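Local atomic coordinates of homocysteine S-methyltransferase (Escherichia coli, PDB entry 5DMM), a protein that transfers a methyl group from S-methylmethionine, or less efficiently S-adenosylmethionine, to homocysteine, forming methionine with the aid of zinc. Residues A[63-68]-A[190-195]; A[5-10]-A[15-20]; A[94-99]-A[116-121]; A[237-242]-A[248-253]. All coordinates share one frame; numbering follows the deposited sequence.

All four contacts bury their touching residues and reach the same parallel sheet of a TIM barrel, but at different depths. Contact 1 lies about 4 Å from the centre of the chain and spans the barrel interior; its chemistry pairs an indole edge with a sulfur and an isoleucine. Contacts 3 and 4, with centres about 24 Å apart, are aliphatic and pack outer helices on strands 117-122 and 250-253. Contact 2, also aliphatic, sets the N-terminal segment against strand 17-18. Backbone hydrogen bonds join strand 65-67 of contact 1 to strand 117-122 of contact 3, while Trp192 of contact 1 reaches Tyr253 of contact 4.

Contact 1: residues A[63-68]-A[190-195]; sequences AQCAIT and RAWFSF
Trp192 bridges a wide gap to Ile67 and Cys65: the nearest CA atoms of the two segments, those of Ile67 and Trp192, are 11.7 Å apart, so the indole covers most of the distance. Packing is tight at one corner of its six-membered ring. Ile67 CD1 lies in the ring plane, 3.7 Å from Trp192 CZ2, and Ile67 CG1 comes within 4.1 Å of Trp192 CH2. Further along the same rim the fit is looser, with Cys65 SG 4.2 Å from Trp192 CZ3. That sulfur-aromatic contact is made at the edge, as the direction from ring centroid to sulfur is 84° off the ring normal. Strands 65-67 and 191-197 are not neighbours in the sheet, and the contact lies about 4 Å from the centre of the chain, consistent with side chains meeting across the interior of the TIM barrel. CG of Trp192 stands between the backbone N and carbonyl carbon (chi1 76°), carrying the ring away from its strand, and a hydrogen bond between Trp192 NE1 and Tyr253 OH is likely to restrain its rotation. With a leucine in place of Trp192, a gap would probably open before Ile67 and Cys65, and Tyr253 OH would lose its indole partner. All three touching residues are buried, and no solvent side is evident; beyond Ile67 the contact gives onto the pocket, where its side chain lies about 4 Å from bound homocysteine.

Contact 2: residues A[5-10]-A[15-20]; sequences NPLRAL and DILLLD
Leu17 carries its CG anti to the backbone N (chi1 -161°), extending its CD1 methyl toward the N-terminal segment, while Leu7 and Leu10 both set CG opposite their own carbonyl carbons (chi1 -64° and -79°) and bring their terminal methyls to it. The result is a three-leucine cluster with one methyl at its centre. Leu17 CD1 lies 3.7 Å from Leu7 CD2 and equally 3.7 Å from Leu10 CD1, and these two partner methyls approach it from different directions. Leu10 gives the broader support: its CD1 also reaches Leu17 CG at 3.9 Å, and its CB comes within 4.0 Å of Leu17 CD1. Leu7 and Leu10 both cross the side chain of Leu17 at about a right angle; Leu7 meets it by one methyl end, whereas Leu10 touches it at both CB and CD1. No hydrogen bond joins the segments. Segment 5-10 is instead shaped locally by an Asx turn, in which Leu7 N donates to Asn5 OD1 at 2.8 Å, from above the carbonyl plane, and thereby ties down the backbone of a contacting leucine. Around the cluster, Leu117 meets Leu7 and Leu10 near the start of strand 117-122, Leu7 also touches Val223 near the start of strand 222-228, and Leu17 pairs through its backbone with strand 289-292. Segment 5-10 thus covers the end of the barrel where these strands begin.

Contact 3: residues A[94-99]-A[116-121]; sequences KSVELA and LLVAGS
The helix-to-sheet layer of the TIM barrel is represented here by Val96 and Ala99 of helix 85-109 meeting Val118 of strand 117-122, the helix lying in the connection between the neighbouring parallel strands 65-67 and 117-122. Val118 has CG1 anti to its backbone N (chi1 176°), and both of its methyls bear on the helix. Val118 CG1 comes to 3.7 Å from Ala99 CB and more loosely to 4.2 Å from Val96 CG1. The other branch, Val118 CG2, stands 4.0 Å from Ala99 CB, so the small alanine side chain rests against both arms of the valine fork. This lets the backbones come close: the CA atoms of Ala99 and Val118 are 6.5 Å apart, and those of Val96 and Gly120 6.7 Å, the latter where the strand has no side chain to intervene. Cutting Val118 back to a glycine would remove both methyls and would probably leave Ala99 CB and Val96 CG1 facing a gap between helix and sheet. On neighbouring elements, Tyr59 of helix 48-61 also touches Val118, His55 of that helix touches Ala99, and strand 117-122 hydrogen-bonds through its backbone with strand 65-67.

Contact 4: residues A[237-242]-A[248-253]; sequences AALQHL and LPLVVY
Leu239 and Leu250 interlock between helix 235-243 and strand 250-253, each pushing a branched end into a recess offered by the other segment. The first bump is Leu239 CD1, which settles on the branch point of Val252, 3.9 Å from Val252 CB. Leu239 CD1 touches both arms of that fork, at 4.0 Å from Val252 CG2 and 4.1 Å from Val252 CG1, with the two side chains crossing at about a right angle. CG1 of Val252 stands between its backbone N and carbonyl carbon (chi1 53°) and CG2 anti to the N, which turns both arms to the helix. The second bump runs the other way: Leu250 CD1 settles in the hollow between the backbone at Leu239 and the side chain of Leu242, 3.9 Å from Leu239 O and 4.0 Å from Leu242 CB. Between these insertions, Leu239 CD2 approaches Leu250 CD1 at 4.2 Å. The short helix and strand axes are 9.9 Å apart at closest approach and nearly antiparallel (172°), as expected for consecutive elements of the beta-alpha-beta unit formed by strands 222-228 and 250-253 with this helix. No hydrogen bond crosses the contact, and the side chains involved are all aliphatic, which implies that here the helix is held to the strand mainly by complementary shape and exclusion of water.

Contact 1: residues A[63-68]-A[190-195]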
loop_
_atom_site.group_PDB
_atom_site.type_symbol
_atom_site.label_atom_id
_atom_site.label_comp_id
_atom_site.label_asym_id
_atom_site.label_seq_id
_atom_site.Cartn_x
_atom_site.Cartn_y
_atom_site.Cartn_z
ATOM N N ALA A 63 0.575 1.356 -14.532
ATOM C CA ALA A 63 0.999 0.839 -13.230
ATOM C C ALA A 63 1.836 -0.419 -13.406
ATOM O O ALA A 63 1.514 -1.272 -14.222
ATOM C CB ALA A 63 -0.216 0.542 -12.335
ATOM N N GLN A 64 2.911 -0.540 -12.634
ATOM C CA GLN A 64 3.710 -1.752 -12.669
ATOM C C GLN A 64 3.562 -2.539 -11.373
ATOM O O GLN A 64 4.147 -3.615 -11.221
ATOM C CB GLN A 64 5.177 -1.409 -12.939
ATOM C CG GLN A 64 5.329 -0.681 -14.268
ATOM C CD GLN A 64 6.592 0.143 -14.347
ATOM O OE1 GLN A 64 6.648 1.264 -13.837
ATOM N NE2 GLN A 64 7.610 -0.402 -14.996
ATOM N N CYS A 65 2.770 -1.992 -10.455
ATOM C CA CYS A 65 2.449 -2.674 -9.202
ATOM C C CYS A 65 1.003 -2.411 -8.804
ATOM O O CYS A 65 0.596 -1.256 -8.665
ATOM C CB CYS A 65 3.393 -2.219 -8.078
ATOM S SG CYS A 65 3.191 -3.165 -6.532
ATOM N N ALA A 66 0.226 -3.480 -8.626
ATOM C CA ALA A 66 -1.117 -3.361 -8.083
ATOM C C ALA A 66 -1.106 -3.511 -6.568
ATOM O O ALA A 66 -0.380 -4.348 -6.030
ATOM C CB ALA A 66 -2.050 -4.417 -8.704
ATOM N N ILE A 67 -1.911 -2.714 -5.876
ATOM C CA ILE A 67 -2.049 -2.880 -4.427
ATOM C C ILE A 67 -3.407 -3.514 -4.145
ATOM O O ILE A 67 -4.424 -2.986 -4.562
ATOM C CB ILE A 67 -1.914 -1.546 -3.677
ATOM C CG1 ILE A 67 -0.542 -0.933 -3.980
ATOM C CG2 ILE A 67 -2.099 -1.758 -2.169
ATOM C CD1 ILE A 67 -0.308 0.465 -3.396
ATOM N N THR A 68 -3.412 -4.643 -3.439
ATOM C CA THR A 68 -4.647 -5.427 -3.264
ATOM C C THR A 68 -5.675 -4.707 -2.396
ATOM O O THR A 68 -5.343 -3.788 -1.639
ATOM C CB THR A 68 -4.355 -6.807 -2.650
ATOM O OG1 THR A 68 -3.731 -6.647 -1.366
ATOM C CG2 THR A 68 -3.430 -7.603 -3.564
ATOM N N ARG A 190 9.047 -9.564 1.631
ATOM C CA ARG A 190 9.640 -8.242 1.454
ATOM C C ARG A 190 8.523 -7.213 1.593
ATOM O O ARG A 190 7.377 -7.517 1.263
ATOM C CB ARG A 190 10.332 -8.136 0.094
ATOM C CG ARG A 190 11.445 -9.171 -0.107
ATOM C CD ARG A 190 12.618 -8.902 0.826
ATOM N NE ARG A 190 13.745 -9.807 0.589
ATOM C CZ ARG A 190 13.904 -10.986 1.193
ATOM N NH1 ARG A 190 13.009 -11.416 2.077
ATOM N NH2 ARG A 190 14.965 -11.736 0.919
ATOM N N ALA A 191 8.835 -6.013 2.087
ATOM C CA ALA A 191 7.793 -5.001 2.288
ATOM C C ALA A 191 8.292 -3.579 2.071
ATOM O O ALA A 191 9.489 -3.307 2.231
ATOM C CB ALA A 191 7.212 -5.118 3.699
ATOM N N TRP A 192 7.376 -2.675 1.726
ATOM C CA TRP A 192 7.631 -1.258 1.941
ATOM C C TRP A 192 6.796 -0.831 3.132
ATOM O O TRP A 192 5.787 -1.457 3.452
ATOM C CB TRP A 192 7.354 -0.391 0.687
ATOM C CG TRP A 192 5.911 -0.067 0.277
ATOM C CD1 TRP A 192 5.008 0.715 0.950
ATOM C CD2 TRP A 192 5.266 -0.449 -0.951
ATOM N NE1 TRP A 192 3.830 0.814 0.227
ATOM C CE2 TRP A 192 3.969 0.115 -0.941
ATOM C CE3 TRP A 192 5.659 -1.215 -2.054
ATOM C CZ2 TRP A 192 3.067 -0.062 -1.999
ATOM C CZ3 TRP A 192 4.765 -1.384 -3.102
ATOM C CH2 TRP A 192 3.485 -0.817 -3.066
ATOM N N PHE A 193 7.281 0.187 3.831
ATOM C CA PHE A 193 6.568 0.812 4.933
ATOM C C PHE A 193 6.306 2.262 4.557
ATOM O O PHE A 193 7.251 3.028 4.314
ATOM C CB PHE A 193 7.384 0.748 6.236
ATOM C CG PHE A 193 7.272 -0.568 6.980
ATOM C CD1 PHE A 193 7.491 -1.780 6.334
ATOM C CD2 PHE A 193 6.988 -0.587 8.338
ATOM C CE1 PHE A 193 7.394 -2.999 7.031
ATOM C CE2 PHE A 193 6.896 -1.801 9.044
ATOM C CZ PHE A 193 7.100 -3.004 8.387
ATOM N N SER A 194 5.033 2.625 4.498
ATOM C CA SER A 194 4.651 3.984 4.159
ATOM C C SER A 194 3.817 4.587 5.286
ATOM O O SER A 194 2.965 3.908 5.862
ATOM C CB SER A 194 3.896 3.997 2.834
ATOM O OG SER A 194 3.479 5.315 2.513
ATOM N N PHE A 195 4.070 5.864 5.577
ATOM C CA PHE A 195 3.614 6.531 6.798
ATOM C C PHE A 195 2.666 7.697 6.555
ATOM O O PHE A 195 2.729 8.349 5.504
ATOM C CB PHE A 195 4.825 7.067 7.582
ATOM C CG PHE A 195 5.975 6.112 7.635
ATOM C CD1 PHE A 195 5.838 4.887 8.268
ATOM C CD2 PHE A 195 7.183 6.432 7.047
ATOM C CE1 PHE A 195 6.890 3.996 8.314
ATOM C CE2 PHE A 195 8.246 5.541 7.090
ATOM C CZ PHE A 195 8.094 4.321 7.721
#

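Contact 2: residues A[5-10]-A[15-20]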
loop_
_atom_site.group_PDB
_atom_site.type_symbol
_atom_site.label_atom_id
_atom_site.label_comp_id
_atom_site.label_asym_id
_atom_site.label_seq_id
_atom_site.Cartn_x
_atom_site.Cartn_y
_atom_site.Cartn_z
ATOM N N ASN A 5 14.728 -9.897 -3.737
ATOM C CA ASN A 5 14.112 -8.574 -3.795
ATOM C C ASN A 5 13.303 -8.373 -5.077
ATOM O O ASN A 5 13.871 -8.237 -6.160
ATOM C CB ASN A 5 15.179 -7.481 -3.676
ATOM C CG ASN A 5 14.580 -6.083 -3.525
ATOM O OD1 ASN A 5 13.380 -5.880 -3.697
ATOM N ND2 ASN A 5 15.429 -5.109 -3.205
ATOM N N PRO A 6 11.968 -8.331 -4.947
ATOM C CA PRO A 6 11.071 -8.139 -6.092
ATOM C C PRO A 6 11.293 -6.803 -6.809
ATOM O O PRO A 6 10.887 -6.656 -7.961
ATOM C CB PRO A 6 9.666 -8.187 -5.457
ATOM C CG PRO A 6 9.858 -8.831 -4.113
ATOM C CD PRO A 6 11.233 -8.441 -3.673
ATOM N N LEU A 7 11.920 -5.842 -6.139
ATOM C CA LEU A 7 12.101 -4.517 -6.733
ATOM C C LEU A 7 13.354 -4.383 -7.589
ATOM O O LEU A 7 13.400 -3.524 -8.466
ATOM C CB LEU A 7 12.162 -3.433 -5.651
ATOM C CG LEU A 7 10.959 -3.157 -4.757
ATOM C CD1 LEU A 7 11.272 -1.957 -3.865
ATOM C CD2 LEU A 7 9.698 -2.915 -5.596
ATOM N N ARG A 8 14.367 -5.207 -7.330
ATOM C CA ARG A 8 15.689 -4.951 -7.909
ATOM C C ARG A 8 15.690 -5.036 -9.433
ATOM O O ARG A 8 16.281 -4.190 -10.092
ATOM C CB ARG A 8 16.742 -5.903 -7.324
ATOM C CG ARG A 8 16.517 -7.380 -7.599
ATOM C CD ARG A 8 17.825 -8.084 -7.949
ATOM N NE ARG A 8 18.813 -7.987 -6.878
ATOM C CZ ARG A 8 20.107 -8.240 -7.030
ATOM N NH1 ARG A 8 20.932 -8.128 -5.999
ATOM N NH2 ARG A 8 20.582 -8.600 -8.215
ATOM N N ALA A 9 15.005 -6.031 -9.988
ATOM C CA ALA A 9 14.936 -6.197 -11.435
ATOM C C ALA A 9 14.381 -4.947 -12.109
ATOM O O ALA A 9 14.934 -4.466 -13.101
ATOM C CB ALA A 9 14.089 -7.406 -11.791
ATOM N N LEU A 10 13.288 -4.419 -11.563
ATOM C CA LEU A 10 12.679 -3.217 -12.113
ATOM C C LEU A 10 13.554 -1.987 -11.872
ATOM O O LEU A 10 13.711 -1.150 -12.761
ATOM C CB LEU A 10 11.284 -2.996 -11.520
ATOM C CG LEU A 10 10.150 -3.850 -12.100
ATOM C CD1 LEU A 10 8.876 -3.629 -11.308
ATOM C CD2 LEU A 10 9.912 -3.522 -13.562
ATOM N N ASP A 15 14.428 4.392 -13.529
ATOM C CA ASP A 15 14.450 5.176 -12.301
ATOM C C ASP A 15 13.151 5.051 -11.501
ATOM O O ASP A 15 13.182 4.926 -10.281
ATOM C CB ASP A 15 14.689 6.651 -12.604
ATOM C CG ASP A 15 16.007 6.910 -13.331
ATOM O OD1 ASP A 15 16.954 6.091 -13.234
ATOM O OD2 ASP A 15 16.086 7.961 -14.001
ATOM N N ILE A 16 12.022 5.114 -12.200
ATOM C CA ILE A 16 10.704 5.172 -11.566
ATOM C C ILE A 16 9.908 3.888 -11.784
ATOM O O ILE A 16 9.867 3.372 -12.900
ATOM C CB ILE A 16 9.860 6.368 -12.112
ATOM C CG1 ILE A 16 10.561 7.702 -11.839
ATOM C CG2 ILE A 16 8.449 6.368 -11.512
ATOM C CD1 ILE A 16 10.996 7.873 -10.413
ATOM N N LEU A 17 9.301 3.391 -10.705
ATOM C CA LEU A 17 8.335 2.295 -10.727
ATOM C C LEU A 17 6.956 2.873 -10.424
ATOM O O LEU A 17 6.768 3.470 -9.364
ATOM C CB LEU A 17 8.720 1.242 -9.677
ATOM C CG LEU A 17 8.222 -0.194 -9.670
ATOM C CD1 LEU A 17 9.153 -1.007 -8.775
ATOM C CD2 LEU A 17 6.781 -0.284 -9.186
ATOM N N LEU A 18 5.980 2.701 -11.316
ATOM C CA LEU A 18 4.674 3.299 -11.057
ATOM C C LEU A 18 3.787 2.363 -10.241
ATOM O O LEU A 18 3.710 1.166 -10.513
ATOM C CB LEU A 18 3.955 3.687 -12.364
ATOM C CG LEU A 18 4.546 4.869 -13.143
ATOM C CD1 LEU A 18 3.677 5.157 -14.355
ATOM C CD2 LEU A 18 4.671 6.120 -12.265
ATOM N N LEU A 19 3.136 2.918 -9.228
ATOM C CA LEU A 19 2.142 2.176 -8.461
ATOM C C LEU A 19 0.777 2.377 -9.097
ATOM O O LEU A 19 0.672 2.934 -10.194
ATOM C CB LEU A 19 2.140 2.631 -7.000
ATOM C CG LEU A 19 3.514 2.567 -6.326
ATOM C CD1 LEU A 19 3.439 3.009 -4.865
ATOM C CD2 LEU A 19 4.087 1.168 -6.439
ATOM N N ASP A 20 -0.269 1.909 -8.425
ATOM C CA ASP A 20 -1.610 2.141 -8.927
ATOM C C ASP A 20 -2.222 3.300 -8.165
ATOM O O ASP A 20 -1.514 4.059 -7.507
ATOM C CB ASP A 20 -2.474 0.875 -8.797
ATOM C CG ASP A 20 -2.630 0.409 -7.361
ATOM O OD1 ASP A 20 -1.994 0.978 -6.444
ATOM O OD2 ASP A 20 -3.400 -0.552 -7.151
#

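Contact 3: residues A[94-99]-A[116-121]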
loop_
_atom_site.group_PDB
_atom_site.type_symbol
_atom_site.label_atom_id
_atom_site.label_comp_id
_atom_site.label_asym_id
_atom_site.label_seq_id
_atom_site.Cartn_x
_atom_site.Cartn_y
_atom_site.Cartn_z
ATOM N N LYS A 94 -8.150 -13.929 -1.711
ATOM C CA LYS A 94 -8.883 -13.593 -2.926
ATOM C C LYS A 94 -8.466 -12.234 -3.500
ATOM O O LYS A 94 -8.400 -12.072 -4.717
ATOM C CB LYS A 94 -10.381 -13.586 -2.653
ATOM C CG LYS A 94 -11.229 -13.275 -3.875
ATOM C CD LYS A 94 -11.182 -14.411 -4.884
ATOM C CE LYS A 94 -12.364 -14.347 -5.846
ATOM N NZ LYS A 94 -13.659 -14.595 -5.155
ATOM N N SER A 95 -8.174 -11.277 -2.622
ATOM C CA SER A 95 -7.782 -9.939 -3.068
ATOM C C SER A 95 -6.483 -10.007 -3.869
ATOM O O SER A 95 -6.296 -9.236 -4.817
ATOM C CB SER A 95 -7.646 -8.967 -1.879
ATOM O OG SER A 95 -6.427 -9.139 -1.165
ATOM N N VAL A 96 -5.606 -10.940 -3.494
ATOM C CA VAL A 96 -4.347 -11.181 -4.196
ATOM C C VAL A 96 -4.604 -11.917 -5.497
ATOM O O VAL A 96 -4.039 -11.588 -6.528
ATOM C CB VAL A 96 -3.359 -12.010 -3.355
ATOM C CG1 VAL A 96 -2.006 -12.160 -4.099
ATOM C CG2 VAL A 96 -3.139 -11.355 -2.002
ATOM N N GLU A 97 -5.469 -12.920 -5.435
ATOM C CA GLU A 97 -5.805 -13.709 -6.607
ATOM C C GLU A 97 -6.353 -12.826 -7.735
ATOM O O GLU A 97 -5.986 -12.999 -8.893
ATOM C CB GLU A 97 -6.822 -14.794 -6.228
ATOM C CG GLU A 97 -7.218 -15.727 -7.348
ATOM C CD GLU A 97 -8.367 -16.648 -6.934
ATOM O OE1 GLU A 97 -8.380 -17.108 -5.768
ATOM O OE2 GLU A 97 -9.273 -16.890 -7.766
ATOM N N LEU A 98 -7.216 -11.874 -7.389
ATOM C CA LEU A 98 -7.839 -11.022 -8.406
ATOM C C LEU A 98 -6.812 -10.102 -9.048
ATOM O O LEU A 98 -6.886 -9.830 -10.245
ATOM C CB LEU A 98 -8.976 -10.193 -7.812
ATOM C CG LEU A 98 -10.199 -10.992 -7.359
ATOM C CD1 LEU A 98 -11.111 -10.113 -6.518
ATOM C CD2 LEU A 98 -10.948 -11.516 -8.594
ATOM N N ALA A 99 -5.844 -9.633 -8.267
ATOM C CA ALA A 99 -4.793 -8.802 -8.848
ATOM C C ALA A 99 -3.881 -9.650 -9.736
ATOM O O ALA A 99 -3.420 -9.194 -10.790
ATOM C CB ALA A 99 -3.972 -8.092 -7.744
ATOM N N LEU A 116 5.648 -7.065 -13.816
ATOM C CA LEU A 116 4.529 -6.465 -13.092
ATOM C C LEU A 116 4.418 -7.122 -11.710
ATOM O O LEU A 116 4.588 -8.338 -11.571
ATOM C CB LEU A 116 3.211 -6.621 -13.864
ATOM C CG LEU A 116 3.122 -6.039 -15.277
ATOM C CD1 LEU A 116 1.731 -6.247 -15.847
ATOM C CD2 LEU A 116 3.485 -4.554 -15.293
ATOM N N LEU A 117 4.134 -6.316 -10.694
ATOM C CA LEU A 117 4.092 -6.799 -9.323
ATOM C C LEU A 117 2.683 -6.737 -8.727
ATOM O O LEU A 117 1.808 -6.000 -9.220
ATOM C CB LEU A 117 5.054 -5.995 -8.455
ATOM C CG LEU A 117 6.529 -6.051 -8.870
ATOM C CD1 LEU A 117 7.353 -5.113 -8.013
ATOM C CD2 LEU A 117 7.047 -7.480 -8.786
ATOM N N VAL A 118 2.473 -7.533 -7.681
ATOM C CA VAL A 118 1.280 -7.435 -6.848
ATOM C C VAL A 118 1.715 -7.210 -5.394
ATOM O O VAL A 118 2.459 -8.015 -4.825
ATOM C CB VAL A 118 0.401 -8.702 -6.939
ATOM C CG1 VAL A 118 -0.792 -8.614 -5.973
ATOM C CG2 VAL A 118 -0.079 -8.931 -8.366
ATOM N N ALA A 119 1.274 -6.113 -4.796
ATOM C CA ALA A 119 1.619 -5.842 -3.409
ATOM C C ALA A 119 0.401 -6.050 -2.536
ATOM O O ALA A 119 -0.660 -5.500 -2.822
ATOM C CB ALA A 119 2.152 -4.431 -3.257
ATOM N N GLY A 120 0.552 -6.823 -1.461
ATOM C CA GLY A 120 -0.562 -7.053 -0.548
ATOM C C GLY A 120 -0.710 -5.900 0.434
ATOM O O GLY A 120 0.217 -5.595 1.189
ATOM N N SER A 121 -1.872 -5.253 0.427
ATOM C CA SER A 121 -2.094 -4.115 1.311
ATOM C C SER A 121 -2.245 -4.533 2.774
ATOM O O SER A 121 -3.098 -5.370 3.124
ATOM C CB SER A 121 -3.330 -3.335 0.898
ATOM O OG SER A 121 -3.603 -2.377 1.896
#

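Contact 4: residues A[237-242]-A[248-253]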
loop_
_atom_site.group_PDB
_atom_site.type_symbol
_atom_site.label_atom_id
_atom_site.label_comp_id
_atom_site.label_asym_id
_atom_site.label_seq_id
_atom_site.Cartn_x
_atom_site.Cartn_y
_atom_site.Cartn_z
ATOM N N ALA A 237 8.252 18.211 0.845
ATOM C CA ALA A 237 9.018 18.515 2.057
ATOM C C ALA A 237 9.329 17.251 2.862
ATOM O O ALA A 237 10.436 17.084 3.386
ATOM C CB ALA A 237 8.254 19.510 2.922
ATOM N N ALA A 238 8.339 16.372 2.953
ATOM C CA ALA A 238 8.488 15.111 3.672
ATOM C C ALA A 238 9.509 14.215 2.992
ATOM O O ALA A 238 10.354 13.618 3.660
ATOM C CB ALA A 238 7.158 14.401 3.770
ATOM N N LEU A 239 9.425 14.117 1.665
ATOM C CA LEU A 239 10.365 13.297 0.907
ATOM C C LEU A 239 11.774 13.839 1.015
ATOM O O LEU A 239 12.724 13.074 1.159
ATOM C CB LEU A 239 9.973 13.210 -0.566
ATOM C CG LEU A 239 8.774 12.335 -0.929
ATOM C CD1 LEU A 239 8.454 12.444 -2.428
ATOM C CD2 LEU A 239 9.035 10.882 -0.524
ATOM N N GLN A 240 11.916 15.157 0.920
ATOM C CA GLN A 240 13.248 15.761 1.008
ATOM C C GLN A 240 13.889 15.441 2.353
ATOM O O GLN A 240 15.093 15.207 2.423
ATOM C CB GLN A 240 13.176 17.276 0.777
ATOM C CG GLN A 240 12.980 17.638 -0.676
ATOM C CD GLN A 240 12.631 19.101 -0.892
ATOM O OE1 GLN A 240 12.221 19.805 0.036
ATOM N NE2 GLN A 240 12.787 19.567 -2.133
ATOM N N HIS A 241 13.085 15.402 3.414
ATOM C CA HIS A 241 13.616 15.063 4.731
ATOM C C HIS A 241 14.062 13.594 4.779
ATOM O O HIS A 241 15.169 13.290 5.237
ATOM C CB HIS A 241 12.581 15.364 5.819
ATOM C CG HIS A 241 13.079 15.135 7.218
ATOM N ND1 HIS A 241 14.070 15.902 7.795
ATOM C CD2 HIS A 241 12.720 14.223 8.153
ATOM C CE1 HIS A 241 14.299 15.472 9.024
ATOM N NE2 HIS A 241 13.492 14.455 9.268
ATOM N N LEU A 242 13.213 12.686 4.291
ATOM C CA LEU A 242 13.580 11.273 4.204
ATOM C C LEU A 242 14.824 11.060 3.336
ATOM O O LEU A 242 15.660 10.226 3.640
ATOM C CB LEU A 242 12.409 10.451 3.656
ATOM C CG LEU A 242 11.194 10.342 4.574
ATOM C CD1 LEU A 242 10.043 9.659 3.848
ATOM C CD2 LEU A 242 11.559 9.548 5.840
ATOM N N LEU A 248 17.428 4.121 0.709
ATOM C CA LEU A 248 16.399 3.183 0.279
ATOM C C LEU A 248 15.514 3.891 -0.740
ATOM O O LEU A 248 15.278 5.091 -0.610
ATOM C CB LEU A 248 15.548 2.698 1.457
ATOM C CG LEU A 248 16.166 1.669 2.405
ATOM C CD1 LEU A 248 15.180 1.365 3.525
ATOM C CD2 LEU A 248 16.559 0.385 1.665
ATOM N N PRO A 249 15.022 3.154 -1.755
ATOM C CA PRO A 249 14.039 3.726 -2.685
ATOM C C PRO A 249 12.852 4.295 -1.911
ATOM O O PRO A 249 12.316 3.604 -1.029
ATOM C CB PRO A 249 13.595 2.531 -3.552
ATOM C CG PRO A 249 14.486 1.405 -3.217
ATOM C CD PRO A 249 15.202 1.704 -1.935
ATOM N N LEU A 250 12.440 5.526 -2.217
ATOM C CA LEU A 250 11.354 6.139 -1.459
ATOM C C LEU A 250 10.024 5.975 -2.178
ATOM O O LEU A 250 9.955 6.000 -3.412
ATOM C CB LEU A 250 11.632 7.621 -1.201
ATOM C CG LEU A 250 12.867 7.938 -0.338
ATOM C CD1 LEU A 250 12.979 9.452 -0.130
ATOM C CD2 LEU A 250 12.839 7.192 1.012
ATOM N N VAL A 251 8.971 5.825 -1.380
ATOM C CA VAL A 251 7.622 5.585 -1.872
ATOM C C VAL A 251 6.762 6.830 -1.693
ATOM O O VAL A 251 6.814 7.483 -0.658
ATOM C CB VAL A 251 6.960 4.402 -1.114
ATOM C CG1 VAL A 251 5.569 4.145 -1.638
ATOM C CG2 VAL A 251 7.808 3.149 -1.219
ATOM N N VAL A 252 5.952 7.156 -2.694
ATOM C CA VAL A 252 5.065 8.293 -2.543
ATOM C C VAL A 252 3.785 8.081 -3.341
ATOM O O VAL A 252 3.818 7.871 -4.547
ATOM C CB VAL A 252 5.759 9.628 -2.959
ATOM C CG1 VAL A 252 6.356 9.549 -4.368
ATOM C CG2 VAL A 252 4.792 10.791 -2.858
ATOM N N TYR A 253 2.661 8.076 -2.644
ATOM C CA TYR A 253 1.383 8.088 -3.323
ATOM C C TYR A 253 0.374 8.900 -2.520
ATOM O O TYR A 253 -0.215 8.411 -1.554
ATOM C CB TYR A 253 0.864 6.668 -3.624
ATOM C CG TYR A 253 0.952 5.557 -2.578
ATOM C CD1 TYR A 253 -0.205 4.931 -2.121
ATOM C CD2 TYR A 253 2.178 5.061 -2.138
ATOM C CE1 TYR A 253 -0.154 3.875 -1.209
ATOM C CE2 TYR A 253 2.241 4.010 -1.219
ATOM C CZ TYR A 253 1.072 3.419 -0.766
ATOM O OH TYR A 253 1.119 2.381 0.141
#